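CELL WALL surface anchor family protein (Streptococcus pneumoniae, PDB 2WW8) probably binds host-cell partners as the adhesin of the pneumococcal pilus, through an integrin-like metal-binding domain. Local coordinates at residues L230-S234 with N235-N239; G614-D617 with P618-T622. All coordinates share one frame; numbering follows the deposited sequence.

Interaction 1: L230-S234 with N235-N239; sequences LLDNS and NSMSN. With MG (magnesium ion), chain B.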
loop_
_atom_site.group_PDB
_atom_site.type_symbol
_atom_site.label_atom_id
_atom_site.label_comp_id
_atom_site.label_asym_id
_atom_site.label_seq_id
_atom_site.Cartn_x
_atom_site.Cartn_y
_atom_site.Cartn_z
ATOM N N LEU A 230 -2.026 32.778 17.576
ATOM C CA LEU A 230 -2.313 34.104 17.038
ATOM C C LEU A 230 -1.334 34.330 15.910
ATOM O O LEU A 230 -0.144 34.148 16.103
ATOM C CB LEU A 230 -1.966 35.228 18.021
ATOM C CG LEU A 230 -2.729 35.315 19.342
ATOM C CD1 LEU A 230 -2.254 36.501 20.176
ATOM C CD2 LEU A 230 -4.197 35.512 18.953
ATOM N N LEU A 231 -1.827 34.729 14.747
ATOM C CA LEU A 231 -0.948 34.747 13.598
ATOM C C LEU A 231 -1.078 36.118 12.878
ATOM O O LEU A 231 -2.168 36.473 12.408
ATOM C CB LEU A 231 -1.377 33.631 12.654
ATOM C CG LEU A 231 -0.652 33.616 11.282
ATOM C CD1 LEU A 231 0.876 33.502 11.435
ATOM C CD2 LEU A 231 -1.206 32.419 10.388
ATOM N N ASP A 232 0.012 36.871 12.867
ATOM C CA ASP A 232 0.111 38.171 12.176
ATOM C C ASP A 232 -0.021 37.986 10.657
ATOM O O ASP A 232 0.703 37.202 10.019
ATOM C CB ASP A 232 1.439 38.818 12.684
ATOM C CG ASP A 232 1.792 40.183 12.075
ATOM O OD1 ASP A 232 1.256 40.582 11.013
ATOM O OD2 ASP A 232 2.663 40.812 12.742
ATOM N N ASN A 233 -0.997 38.675 10.058
ATOM C CA ASN A 233 -1.174 38.637 8.589
ATOM C C ASN A 233 -1.055 40.091 8.043
ATOM O O ASN A 233 -1.717 40.439 7.050
ATOM C CB ASN A 233 -2.503 37.979 8.202
ATOM C CG ASN A 233 -2.621 37.610 6.702
ATOM O OD1 ASN A 233 -3.598 38.006 6.082
ATOM N ND2 ASN A 233 -1.659 36.925 6.127
ATOM N N SER A 234 -0.239 40.931 8.693
ATOM C CA SER A 234 -0.029 42.321 8.270
ATOM C C SER A 234 0.668 42.332 6.861
ATOM O O SER A 234 1.230 41.322 6.410
ATOM C CB SER A 234 0.789 43.109 9.316
ATOM O OG SER A 234 2.060 42.462 9.424
ATOM N N ASN A 235 0.628 43.473 6.163
ATOM C CA ASN A 235 1.139 43.571 4.786
ATOM C C ASN A 235 2.617 43.138 4.661
ATOM O O ASN A 235 2.987 42.509 3.681
ATOM C CB ASN A 235 1.015 45.037 4.332
ATOM C CG ASN A 235 -0.432 45.497 4.246
ATOM O OD1 ASN A 235 -1.333 44.686 4.070
ATOM N ND2 ASN A 235 -0.654 46.789 4.396
ATOM N N SER A 236 3.453 43.499 5.645
ATOM C CA SER A 236 4.861 43.120 5.688
ATOM C C SER A 236 5.053 41.603 5.604
ATOM O O SER A 236 6.156 41.146 5.320
ATOM C CB SER A 236 5.473 43.567 7.014
ATOM O OG SER A 236 4.815 42.985 8.133
ATOM N N MET A 237 4.015 40.811 5.921
ATOM C CA MET A 237 4.174 39.344 5.767
ATOM C C MET A 237 4.122 38.871 4.318
ATOM O O MET A 237 4.406 37.729 4.053
ATOM C CB MET A 237 3.116 38.558 6.588
ATOM C CG MET A 237 3.146 38.846 8.094
ATOM S SD MET A 237 4.531 37.941 8.815
ATOM C CE MET A 237 3.949 36.242 8.786
ATOM N N SER A 238 3.669 39.706 3.386
ATOM C CA SER A 238 3.663 39.381 1.965
ATOM C C SER A 238 4.909 38.638 1.489
ATOM O O SER A 238 6.042 39.057 1.777
ATOM C CB SER A 238 3.562 40.719 1.197
ATOM O OG SER A 238 3.945 40.504 -0.138
ATOM N N ASN A 239 4.731 37.561 0.728
ATOM C CA ASN A 239 5.790 36.578 0.523
ATOM C C ASN A 239 6.989 37.196 -0.239
ATOM O O ASN A 239 8.170 36.825 -0.016
ATOM C CB ASN A 239 5.195 35.397 -0.255
ATOM C CG ASN A 239 4.429 34.447 0.663
ATOM O OD1 ASN A 239 4.819 34.266 1.808
ATOM N ND2 ASN A 239 3.333 33.889 0.201
HETATM MG MG MG B . 3.953 43.301 10.113
HETATM O O HOH W 1 3.230 43.276 12.068
HETATM O O HOH W 2 -2.325 41.973 4.679
HETATM O O HOH W 3 3.386 45.172 9.562
HETATM O O HOH W 4 5.849 44.135 10.429
#
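The carboxylate of Asp232 is the flat group around which this turn is arranged, with Met237 off to one side of its plane and polar partners at its two oxygens. CG of Met237 lies 3.9 Å from Asp232 OD1. The backbone N of Ser234 meets OD1 nearly along the C-O axis, with an N-H...O angle of 161°, forming an Asx turn. The Ser234 hydroxyl donates to the same oxygen from the side of OD2, its OG 2.6 Å from Asp232 OD1. Two bonds thus grip OD1, while Asp232 OD2 accepts a hydrogen bond from a magnesium-bound water and is hydrogen-bonded to Thr386 OG1 and Asp387 N. With OD1 3.9 Å and OD2 3.8 Å from the magnesium, Asp232 acts in the second shell: it orients the Ser234 hydroxyl, whose proton is directed away from the metal.

Magnesium is bound directly by Ser234 OG and Ser236 OG, each at 2.2 Å. Each OG sits between its own backbone N and carbonyl carbon (chi1 61° and 59°), and the two hydroxyls come within 3.1 Å of each other as fellow ligands. The short 3-10 turn that brings Ser236 round is closed by Met237 N donating to Ser234 O at 2.9 Å, the donor standing above the carbonyl plane. Bends at chi2 and chi3 fold the Met237 chain back so that its CE lies 3.6 Å from Asp232 O. At the Asn235 amide, OD1 shares a water with Asn233 O, whereas ND2 is hydrogen-bonded to Tyr352 O.

Three waters and Asp387 complete six-fold coordination. The Asp-x-Ser-x-Ser sequence at the end of the central-sheet strand 225-232 is the signature of a metal-ion-dependent adhesion site (MIDAS), as in the von Willebrand factor A-type domains of integrins.

Interaction 2: G614-D617 with P618-T622; sequences GRFD and PADYT. With CA (calcium ion), chain D.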
loop_
_atom_site.group_PDB
_atom_site.type_symbol
_atom_site.label_atom_id
_atom_site.label_comp_id
_atom_site.label_asym_id
_atom_site.label_seq_id
_atom_site.Cartn_x
_atom_site.Cartn_y
_atom_site.Cartn_z
ATOM N N GLY A 614 23.248 -21.307 -0.156
ATOM C CA GLY A 614 22.513 -21.856 0.965
ATOM C C GLY A 614 22.789 -21.171 2.295
ATOM O O GLY A 614 22.582 -21.802 3.320
ATOM N N ARG A 615 23.256 -19.922 2.323
ATOM C CA ARG A 615 23.449 -19.160 3.565
ATOM C C ARG A 615 22.713 -17.822 3.425
ATOM O O ARG A 615 22.804 -17.150 2.355
ATOM C CB ARG A 615 24.914 -18.771 3.809
ATOM C CG ARG A 615 25.814 -19.791 4.497
ATOM C CD ARG A 615 27.146 -19.095 4.781
ATOM N NE ARG A 615 28.257 -20.012 5.032
ATOM C CZ ARG A 615 28.496 -20.589 6.209
ATOM N NH1 ARG A 615 27.681 -20.349 7.229
ATOM N NH2 ARG A 615 29.528 -21.415 6.371
ATOM N N PHE A 616 22.043 -17.442 4.510
ATOM C CA PHE A 616 21.390 -16.128 4.622
ATOM C C PHE A 616 22.435 -15.012 4.639
ATOM O O PHE A 616 23.317 -14.998 5.498
ATOM C CB PHE A 616 20.559 -16.013 5.897
ATOM C CG PHE A 616 19.671 -14.797 5.936
ATOM C CD1 PHE A 616 18.537 -14.707 5.135
ATOM C CD2 PHE A 616 19.988 -13.742 6.782
ATOM C CE1 PHE A 616 17.729 -13.589 5.154
ATOM C CE2 PHE A 616 19.172 -12.622 6.845
ATOM C CZ PHE A 616 18.041 -12.540 6.044
ATOM N N ASP A 617 22.323 -14.063 3.712
ATOM C CA ASP A 617 23.343 -13.033 3.622
ATOM C C ASP A 617 22.654 -11.844 2.935
ATOM O O ASP A 617 21.519 -11.969 2.452
ATOM C CB ASP A 617 24.567 -13.572 2.855
ATOM C CG ASP A 617 24.407 -13.393 1.349
ATOM O OD1 ASP A 617 23.589 -14.179 0.826
ATOM O OD2 ASP A 617 24.996 -12.479 0.690
ATOM N N PRO A 618 23.350 -10.698 2.838
ATOM C CA PRO A 618 22.688 -9.510 2.285
ATOM C C PRO A 618 22.082 -9.628 0.888
ATOM O O PRO A 618 21.142 -8.889 0.607
ATOM C CB PRO A 618 23.810 -8.458 2.317
ATOM C CG PRO A 618 24.680 -8.936 3.502
ATOM C CD PRO A 618 24.756 -10.405 3.189
ATOM N N ALA A 619 22.583 -10.520 0.032
ATOM C CA ALA A 619 21.907 -10.859 -1.241
ATOM C C ALA A 619 20.477 -11.423 -1.140
ATOM O O ALA A 619 19.779 -11.448 -2.177
ATOM C CB ALA A 619 22.754 -11.842 -2.062
ATOM N N ASP A 620 20.058 -11.888 0.042
ATOM C CA ASP A 620 18.785 -12.612 0.197
ATOM C C ASP A 620 17.657 -11.733 0.735
ATOM O O ASP A 620 16.502 -12.183 0.849
ATOM C CB ASP A 620 18.962 -13.818 1.106
ATOM C CG ASP A 620 20.102 -14.670 0.637
ATOM O OD1 ASP A 620 20.281 -14.792 -0.606
ATOM O OD2 ASP A 620 20.877 -15.146 1.497
ATOM N N TYR A 621 17.954 -10.474 1.047
ATOM C CA TYR A 621 16.875 -9.658 1.603
ATOM C C TYR A 621 17.182 -8.216 1.265
ATOM O O TYR A 621 18.319 -7.881 0.916
ATOM C CB TYR A 621 16.760 -9.845 3.127
ATOM C CG TYR A 621 17.965 -9.271 3.879
ATOM C CD1 TYR A 621 17.962 -7.925 4.308
ATOM C CD2 TYR A 621 19.094 -10.059 4.120
ATOM C CE1 TYR A 621 19.079 -7.396 4.967
ATOM C CE2 TYR A 621 20.188 -9.556 4.779
ATOM C CZ TYR A 621 20.154 -8.217 5.182
ATOM O OH TYR A 621 21.247 -7.689 5.827
ATOM N N THR A 622 16.179 -7.357 1.409
ATOM C CA THR A 622 16.453 -5.930 1.505
ATOM C C THR A 622 15.861 -5.334 2.782
ATOM O O THR A 622 14.812 -5.783 3.268
ATOM C CB THR A 622 15.965 -5.116 0.260
ATOM O OG1 THR A 622 14.531 -4.944 0.259
ATOM C CG2 THR A 622 16.442 -5.701 -1.054
HETATM CA CA CA D . 22.544 -16.242 0.139
HETATM O O HOH W 5 23.043 -15.512 -2.151
#
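Asp617 and Asp620 converge on one calcium ion, each in its own way. Asp617 gives a single oxygen, OD1, at 2.4 Å, whereas Asp620 binds through both, its OD2 at 2.4 Å and its OD1 at a longer 2.8 Å. The two carboxylates stand almost perpendicular, their planes 85° apart, and the close approach of Asp617 OD1 to Asp620 OD2 is presumably made tolerable by the cation between them. Arg615 contributes its backbone oxygen, not its guanidinium group.

Backbone N-H groups steady both acids. Asp617 N donates to Asp620 OD2 from above the carboxylate plane, so that this oxygen serves the metal and a peptide together. In return Asp620 N donates to Asp617 O at 2.8 Å, closing a beta turn through Pro618 and Ala619. Within that turn Ala619 N reaches Asp617 OD2 at 3.2 Å, an Asx turn that uses the oxygen not bound to calcium.

Farther out the contact becomes aromatic. The rings of Phe616 and Tyr621 are nearly parallel, 15° apart, but strongly offset, so that they touch chiefly where Phe616 CZ lies 3.3 Å from Tyr621 CD2. Phe616 CG is anti to the backbone N (chi1 -169°), which carries the ring past Asp620 CB to meet Tyr621; Tyr654 and Val652 also pack against it.

Leu610 O and both oxygens of Asp613, with one water, bring the count to eight oxygens. The arrangement is an acidic calcium-binding loop leading into strand 621-625 of an Ig-like domain.

How the interactions relate
Both interactions show a continuous piece of chain bending round a metal, one at the close of a strand and one at the start of another: interaction 1 runs off the end of strand 225-232, whereas interaction 2 leads into strand 621-625. Their centres are 56 Å apart and they share no element. Interaction 1 is buried, and its smaller ion takes two hydroxyls, three waters and a single carboxylate oxygen, from Asp387, while Asp232 stays in the second shell; such a water-rich site is consistent with ligand binding. Interaction 2 is only partly buried, and its larger ion is held mainly by carboxylates and backbone oxygens with a single water, flanked by aromatic packing, which suggests a structural site.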